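Local coordinates for ribose ABC transporter, substrate binding protein (Conexibacter woesei, PDB 4KQ9) that probably binds a carbohydrate, perhaps ribose, as the solute-binding component of an ABC transporter, at residues A[126-138]-A[184-197]. The protein carries 1 engineered substitution. Sequence-based numbering, arbitrary orientation.
Sequences RLGDGGTVAMVNG and ILTRHSDVGAIYYS
Val136 meets three side chains on one face of a parallel sheet. Its CG1 lies anti to the backbone N (chi1 174°), which turns CG2 to Ile184 and Ile194. Val136 CG2 is tight against Ile184 CD1, at 3.4 Å, where helix 174-187 covers this face. Tyr196 runs alongside Val136, with its CD2 3.7 Å from Val136 CB, and its hydroxyl hydrogen-bonds Thr181 OG1. Ala134 CB touches Ile184 CG2 and Val191 CG2.

On the other face Met135, a selenomethionine, lies beside Tyr195, pointing the same way. A bend at chi3 (62°) carries its CE over the rim of one ring face, 4.1 Å from Tyr195 CD1. The selenium stands farther above that face, a Met-aromatic contact. The Tyr195 hydroxyl hydrogen-bonds Gln148 NE2.

Strands 132-136 and 193-196 are neighbours in the four-stranded sheet of one lobe of this periplasmic binding protein. The bond from Val136 N to Tyr195 O is 2.8 Å long and almost straight. Further along, Ser197 OG accepts a hydrogen bond from Gly138 N at 2.9 Å. A water joins this hydroxyl to Asn137 OD1, while Asn137 ND2 hydrogen-bonds Val167 O in strand 162-167. Main-chain bonds thus hold an apolar core in register, and polar groups tie its Ser197 end.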
ATOM      1  N   ARG A 126      12.712  -3.124  20.060  1.00 25.84           N
ATOM      2  CA  ARG A 126      12.644  -2.056  20.999  1.00 27.81           C
ATOM      3  C   ARG A 126      11.947  -2.389  22.269  1.00 27.38           C
ATOM      4  O   ARG A 126      12.085  -1.639  23.221  1.00 27.47           O
ATOM      5  CB  ARG A 126      12.020  -0.811  20.374  1.00 31.85           C
ATOM      6  CG  ARG A 126      13.013  -0.140  19.475  1.00 31.65           C
ATOM      7  CD  ARG A 126      12.377   0.890  18.593  1.00 32.13           C
ATOM      8  NE  ARG A 126      13.331   1.337  17.594  1.00 32.30           N
ATOM      9  CZ  ARG A 126      13.815   0.594  16.605  1.00 30.16           C
ATOM     10  NH1 ARG A 126      13.457  -0.660  16.437  1.00 27.86           N
ATOM     11  NH2 ARG A 126      14.681   1.140  15.755  1.00 34.71           N
ATOM     12  N   LEU A 127      11.232  -3.496  22.298  1.00 27.09           N
ATOM     13  CA  LEU A 127      10.350  -3.827  23.401  1.00 33.67           C
ATOM     14  C   LEU A 127      11.135  -4.251  24.646  1.00 38.88           C
ATOM     15  O   LEU A 127      12.084  -4.999  24.492  1.00 35.21           O
ATOM     16  CB  LEU A 127       9.454  -5.013  22.986  1.00 31.02           C
ATOM     17  CG  LEU A 127       7.971  -5.029  23.366  1.00 34.58           C
ATOM     18  CD1 LEU A 127       7.316  -3.671  23.501  1.00 33.19           C
ATOM     19  CD2 LEU A 127       7.200  -5.820  22.329  1.00 32.58           C
ATOM     20  N   GLY A 128      10.722  -3.813  25.853  1.00 43.43           N
ATOM     21  CA  GLY A 128      11.246  -4.356  27.143  1.00 47.14           C
ATOM     22  C   GLY A 128      11.159  -5.880  27.245  1.00 52.66           C
ATOM     23  O   GLY A 128      10.553  -6.527  26.388  1.00 53.64           O
ATOM     24  N   ASP A 129      11.733  -6.468  28.298  1.00 57.72           N
ATOM     25  CA  ASP A 129      11.953  -7.944  28.345  1.00 61.71           C
ATOM     26  C   ASP A 129      10.685  -8.822  28.392  1.00 51.79           C
ATOM     27  O   ASP A 129      10.592  -9.799  27.650  1.00 54.69           O
ATOM     28  CB  ASP A 129      12.894  -8.347  29.511  1.00 67.33           C
ATOM     29  CG  ASP A 129      14.384  -8.171  29.173  1.00 72.82           C
ATOM     30  OD1 ASP A 129      14.750  -7.198  28.466  1.00 68.83           O
ATOM     31  OD2 ASP A 129      15.195  -9.011  29.637  1.00 80.02           O
ATOM     32  N   GLY A 130       9.731  -8.506  29.263  1.00 47.35           N
ATOM     33  CA  GLY A 130       8.433  -9.216  29.254  1.00 46.08           C
ATOM     34  C   GLY A 130       7.352  -8.562  28.378  1.00 42.41           C
ATOM     35  O   GLY A 130       6.176  -8.868  28.512  1.00 39.88           O
ATOM     36  N   GLY A 131       7.745  -7.653  27.481  1.00 38.15           N
ATOM     37  CA  GLY A 131       6.777  -6.783  26.776  1.00 35.74           C
ATOM     38  C   GLY A 131       5.914  -7.557  25.803  1.00 27.23           C
ATOM     39  O   GLY A 131       6.303  -8.586  25.294  1.00 23.29           O
ATOM     40  N   THR A 132       4.705  -7.070  25.582  1.00 25.44           N
ATOM     41  CA  THR A 132       3.718  -7.837  24.820  1.00 21.02           C
ATOM     42  C   THR A 132       3.169  -6.884  23.734  1.00 18.65           C
ATOM     43  O   THR A 132       3.364  -5.689  23.814  1.00 20.48           O
ATOM     44  CB  THR A 132       2.488  -8.182  25.661  1.00 20.19           C
ATOM     45  OG1 THR A 132       2.012  -6.988  26.257  1.00 20.54           O
ATOM     46  CG2 THR A 132       2.737  -9.246  26.782  1.00 22.18           C
ATOM     47  N   VAL A 133       2.425  -7.425  22.790  1.00 17.81           N
ATOM     48  CA  VAL A 133       1.905  -6.644  21.641  1.00 15.60           C
ATOM     49  C   VAL A 133       0.445  -7.033  21.387  1.00 13.91           C
ATOM     50  O   VAL A 133       0.038  -8.173  21.651  1.00 14.33           O
ATOM     51  CB  VAL A 133       2.747  -6.887  20.392  1.00 17.17           C
ATOM     52  CG1 VAL A 133       2.630  -8.332  19.941  1.00 17.40           C
ATOM     53  CG2 VAL A 133       2.280  -6.003  19.219  1.00 19.06           C
ATOM     54  N   ALA A 134      -0.339  -6.097  20.858  1.00 12.69           N
ATOM     55  CA  ALA A 134      -1.627  -6.367  20.322  1.00 12.05           C
ATOM     56  C   ALA A 134      -1.683  -5.901  18.880  1.00 12.23           C
ATOM     57  O   ALA A 134      -0.924  -5.010  18.440  1.00 12.49           O
ATOM     58  CB  ALA A 134      -2.706  -5.649  21.118  1.00 13.31           C
HETATM   59  N   MSE A 135      -2.586  -6.536  18.155  1.00 12.21           N
HETATM   60  CA  MSE A 135      -2.731  -6.285  16.721  1.00 13.48           C
HETATM   61  C   MSE A 135      -4.125  -5.861  16.469  1.00 12.05           C
HETATM   62  O   MSE A 135      -5.081  -6.566  16.861  1.00 13.51           O
HETATM   63  CB  MSE A 135      -2.340  -7.575  15.949  1.00 14.81           C
HETATM   64  CG  MSE A 135      -0.863  -7.851  16.099  1.00 18.07           C
HETATM   65 SE   MSE A 135      -0.406  -9.496  15.033  0.80 28.60          SE
HETATM   66  CE  MSE A 135      -0.879  -8.864  13.192  1.00 24.09           C
ATOM     67  N   VAL A 136      -4.255  -4.720  15.818  1.00 10.95           N
ATOM     68  CA  VAL A 136      -5.535  -4.194  15.354  1.00 11.09           C
ATOM     69  C   VAL A 136      -5.519  -4.210  13.836  1.00 11.87           C
ATOM     70  O   VAL A 136      -5.000  -3.274  13.160  1.00 11.60           O
ATOM     71  CB  VAL A 136      -5.827  -2.789  15.927  1.00 11.00           C
ATOM     72  CG1 VAL A 136      -7.118  -2.146  15.329  1.00 11.49           C
ATOM     73  CG2 VAL A 136      -5.918  -2.822  17.468  1.00 11.92           C
ATOM     74  N   ASN A 137      -6.102  -5.252  13.301  1.00 12.16           N
ATOM     75  CA  ASN A 137      -6.081  -5.508  11.876  1.00 14.44           C
ATOM     76  C   ASN A 137      -7.258  -4.819  11.288  1.00 16.65           C
ATOM     77  O   ASN A 137      -8.173  -4.496  12.024  1.00 20.18           O
ATOM     78  CB  ASN A 137      -6.107  -7.000  11.564  1.00 16.26           C
ATOM     79  CG  ASN A 137      -4.915  -7.770  12.103  1.00 17.37           C
ATOM     80  OD1 ASN A 137      -3.817  -7.797  11.490  1.00 20.47           O
ATOM     81  ND2 ASN A 137      -5.127  -8.474  13.213  1.00 16.03           N
ATOM     82  N   GLY A 138      -7.218  -4.485   9.984  1.00 17.67           N
ATOM     83  CA  GLY A 138      -8.361  -3.869   9.288  1.00 19.04           C
ATOM     84  C   GLY A 138      -9.315  -5.033   8.875  1.00 20.48           C
ATOM     85  O   GLY A 138      -9.488  -5.999   9.644  1.00 16.30           O
ATOM     86  N   ILE A 184      -9.071  -3.097  23.940  1.00 14.20           N
ATOM     87  CA  ILE A 184      -7.832  -3.764  24.239  1.00 13.82           C
ATOM     88  C   ILE A 184      -7.270  -3.290  25.556  1.00 14.89           C
ATOM     89  O   ILE A 184      -6.812  -4.080  26.370  1.00 15.06           O
ATOM     90  CB  ILE A 184      -6.762  -3.595  23.097  1.00 14.49           C
ATOM     91  CG1 ILE A 184      -7.094  -4.492  21.941  1.00 14.85           C
ATOM     92  CG2 ILE A 184      -5.347  -3.919  23.606  1.00 15.40           C
ATOM     93  CD1 ILE A 184      -6.419  -4.088  20.599  1.00 17.47           C
ATOM     94  N   LEU A 185      -7.231  -1.995  25.741  1.00 14.97           N
ATOM     95  CA  LEU A 185      -6.580  -1.446  26.932  1.00 16.20           C
ATOM     96  C   LEU A 185      -7.398  -1.763  28.187  1.00 16.41           C
ATOM     97  O   LEU A 185      -6.840  -1.780  29.256  1.00 15.75           O
ATOM     98  CB  LEU A 185      -6.379   0.067  26.799  1.00 18.19           C
ATOM     99  CG  LEU A 185      -5.356   0.492  25.712  1.00 19.39           C
ATOM    100  CD1 LEU A 185      -5.445   1.968  25.390  1.00 20.73           C
ATOM    101  CD2 LEU A 185      -3.938   0.078  26.152  1.00 20.55           C
ATOM    102  N   THR A 186      -8.707  -1.989  28.066  1.00 16.29           N
ATOM    103  CA  THR A 186      -9.479  -2.356  29.260  1.00 16.90           C
ATOM    104  C   THR A 186      -9.104  -3.778  29.738  1.00 19.25           C
ATOM    105  O   THR A 186      -9.305  -4.104  30.874  1.00 16.35           O
ATOM    106  CB  THR A 186     -10.973  -2.270  29.062  1.00 16.30           C
ATOM    107  OG1 THR A 186     -11.444  -3.312  28.177  1.00 16.28           O
ATOM    108  CG2 THR A 186     -11.424  -0.836  28.611  1.00 16.67           C
ATOM    109  N   ARG A 187      -8.671  -4.615  28.795  1.00 18.91           N
ATOM    110  CA  ARG A 187      -8.328  -6.014  29.036  1.00 19.65           C
ATOM    111  C   ARG A 187      -6.832  -6.156  29.286  1.00 21.16           C
ATOM    112  O   ARG A 187      -6.424  -7.023  30.046  1.00 21.73           O
ATOM    113  CB  ARG A 187      -8.619  -6.844  27.807  1.00 18.81           C
ATOM    114  CG  ARG A 187     -10.014  -6.798  27.250  1.00 17.38           C
ATOM    115  CD  ARG A 187     -10.251  -7.894  26.222  1.00 17.65           C
ATOM    116  NE  ARG A 187      -9.742  -7.574  24.907  1.00 18.24           N
ATOM    117  CZ  ARG A 187     -10.449  -7.031  23.916  1.00 21.84           C
ATOM    118  NH1 ARG A 187     -11.771  -6.779  24.002  1.00 20.31           N
ATOM    119  NH2 ARG A 187      -9.835  -6.759  22.776  1.00 23.29           N
ATOM    120  N   HIS A 188      -6.002  -5.363  28.605  1.00 18.52           N
ATOM    121  CA  HIS A 188      -4.551  -5.529  28.744  1.00 20.14           C
ATOM    122  C   HIS A 188      -3.861  -4.192  28.826  1.00 20.86           C
ATOM    123  O   HIS A 188      -3.211  -3.733  27.870  1.00 21.13           O
ATOM    124  CB  HIS A 188      -4.001  -6.280  27.548  1.00 19.81           C
ATOM    125  CG  HIS A 188      -4.670  -7.573  27.261  1.00 19.82           C
ATOM    126  ND1 HIS A 188      -4.431  -8.719  27.984  1.00 21.89           N
ATOM    127  CD2 HIS A 188      -5.553  -7.911  26.294  1.00 20.05           C
ATOM    128  CE1 HIS A 188      -5.169  -9.706  27.503  1.00 22.22           C
ATOM    129  NE2 HIS A 188      -5.840  -9.245  26.454  1.00 21.53           N
ATOM    130  N   SER A 189      -4.056  -3.501  29.929  1.00 22.94           N
ATOM    131  CA  SER A 189      -3.605  -2.102  30.008  1.00 23.95           C
ATOM    132  C   SER A 189      -2.079  -1.900  29.950  1.00 23.92           C
ATOM    133  O   SER A 189      -1.635  -0.787  29.683  1.00 24.42           O
ATOM    134  CB  SER A 189      -4.165  -1.441  31.279  1.00 25.47           C
ATOM    135  OG  SER A 189      -3.742  -2.225  32.372  1.00 29.00           O
ATOM    136  N   ASP A 190      -1.323  -2.967  30.176  1.00 23.93           N
ATOM    137  CA  ASP A 190       0.143  -2.967  30.192  1.00 27.58           C
ATOM    138  C   ASP A 190       0.804  -3.394  28.866  1.00 24.49           C
ATOM    139  O   ASP A 190       1.997  -3.635  28.859  1.00 24.01           O
ATOM    140  CB  ASP A 190       0.618  -3.959  31.280  1.00 32.73           C
ATOM    141  CG  ASP A 190       0.075  -5.376  31.065  1.00 36.92           C
ATOM    142  OD1 ASP A 190      -0.884  -5.599  30.264  1.00 33.08           O
ATOM    143  OD2 ASP A 190       0.594  -6.289  31.733  1.00 43.63           O
ATOM    144  N   VAL A 191       0.033  -3.527  27.788  1.00 19.36           N
ATOM    145  CA  VAL A 191       0.569  -3.894  26.479  1.00 18.30           C
ATOM    146  C   VAL A 191       1.724  -2.941  26.128  1.00 16.10           C
ATOM    147  O   VAL A 191       1.632  -1.745  26.358  1.00 15.27           O
ATOM    148  CB  VAL A 191      -0.586  -3.916  25.432  1.00 18.36           C
ATOM    149  CG1 VAL A 191      -1.108  -2.525  25.075  1.00 17.74           C
ATOM    150  CG2 VAL A 191      -0.203  -4.692  24.201  1.00 18.58           C
ATOM    151  N   GLY A 192       2.800  -3.444  25.550  1.00 17.46           N
ATOM    152  CA  GLY A 192       3.901  -2.549  25.181  1.00 18.65           C
ATOM    153  C   GLY A 192       3.835  -1.911  23.814  1.00 16.04           C
ATOM    154  O   GLY A 192       4.461  -0.913  23.580  1.00 17.09           O
ATOM    155  N   ALA A 193       3.126  -2.527  22.894  1.00 14.57           N
ATOM    156  CA  ALA A 193       3.047  -2.023  21.538  1.00 13.16           C
ATOM    157  C   ALA A 193       1.707  -2.429  20.930  1.00 11.31           C
ATOM    158  O   ALA A 193       1.143  -3.451  21.279  1.00 11.30           O
ATOM    159  CB  ALA A 193       4.189  -2.607  20.670  1.00 13.11           C
ATOM    160  N   ILE A 194       1.241  -1.640  19.976  1.00 10.62           N
ATOM    161  CA  ILE A 194       0.052  -1.984  19.201  1.00 10.46           C
ATOM    162  C   ILE A 194       0.347  -1.774  17.712  1.00 10.39           C
ATOM    163  O   ILE A 194       0.828  -0.704  17.266  1.00 10.60           O
ATOM    164  CB  ILE A 194      -1.221  -1.180  19.655  1.00 10.93           C
ATOM    165  CG1 ILE A 194      -1.401  -1.321  21.159  1.00 10.73           C
ATOM    166  CG2 ILE A 194      -2.465  -1.675  18.904  1.00 10.30           C
ATOM    167  CD1 ILE A 194      -2.533  -0.504  21.771  1.00 12.06           C
ATOM    168  N   TYR A 195       0.176  -2.870  16.963  1.00 11.63           N
ATOM    169  CA  TYR A 195       0.379  -2.938  15.533  1.00 11.14           C
ATOM    170  C   TYR A 195      -1.005  -2.604  14.895  1.00 11.24           C
ATOM    171  O   TYR A 195      -1.974  -3.229  15.274  1.00 10.54           O
ATOM    172  CB  TYR A 195       0.730  -4.382  15.206  1.00 14.37           C
ATOM    173  CG  TYR A 195       0.915  -4.698  13.762  1.00 15.68           C
ATOM    174  CD1 TYR A 195      -0.147  -4.822  12.882  1.00 18.53           C
ATOM    175  CD2 TYR A 195       2.187  -4.921  13.298  1.00 19.57           C
ATOM    176  CE1 TYR A 195       0.100  -5.128  11.539  1.00 21.05           C
ATOM    177  CE2 TYR A 195       2.431  -5.253  12.012  1.00 20.64           C
ATOM    178  CZ  TYR A 195       1.418  -5.296  11.130  1.00 22.34           C
ATOM    179  OH  TYR A 195       1.816  -5.577   9.833  1.00 29.77           O
ATOM    180  N   TYR A 196      -1.079  -1.672  13.951  1.00  9.95           N
ATOM    181  CA  TYR A 196      -2.284  -1.336  13.187  1.00 10.59           C
ATOM    182  C   TYR A 196      -2.016  -1.626  11.692  1.00 12.42           C
ATOM    183  O   TYR A 196      -0.919  -1.355  11.185  1.00 11.94           O
ATOM    184  CB  TYR A 196      -2.627   0.161  13.374  1.00  9.66           C
ATOM    185  CG  TYR A 196      -2.974   0.515  14.772  1.00  9.60           C
ATOM    186  CD1 TYR A 196      -1.974   0.755  15.734  1.00  9.04           C
ATOM    187  CD2 TYR A 196      -4.317   0.545  15.193  1.00  9.69           C
ATOM    188  CE1 TYR A 196      -2.328   1.051  17.043  1.00 10.28           C
ATOM    189  CE2 TYR A 196      -4.685   0.878  16.501  1.00 10.22           C
ATOM    190  CZ  TYR A 196      -3.697   1.103  17.438  1.00 10.11           C
ATOM    191  OH  TYR A 196      -3.950   1.387  18.723  1.00 11.84           O
ATOM    192  N   SER A 197      -2.973  -2.236  10.982  1.00 11.86           N
ATOM    193  CA  SER A 197      -2.804  -2.519   9.566  1.00 12.61           C
ATOM    194  C   SER A 197      -2.478  -1.245   8.805  1.00 13.08           C
ATOM    195  O   SER A 197      -1.713  -1.279   7.825  1.00 13.73           O
ATOM    196  CB  SER A 197      -4.127  -3.081   8.971  1.00 13.19           C
ATOM    197  OG  SER A 197      -4.372  -4.360   9.517  1.00 15.81           O
TER
HETATM  198  O   HOH W   1       4.312  -5.031  27.635  1.00 30.76           O
HETATM  199  O   HOH W   2      -0.069  -7.206  28.258  1.00 32.97           O
HETATM  200  O   HOH W   3      -2.752  -6.595   9.377  1.00 18.56           O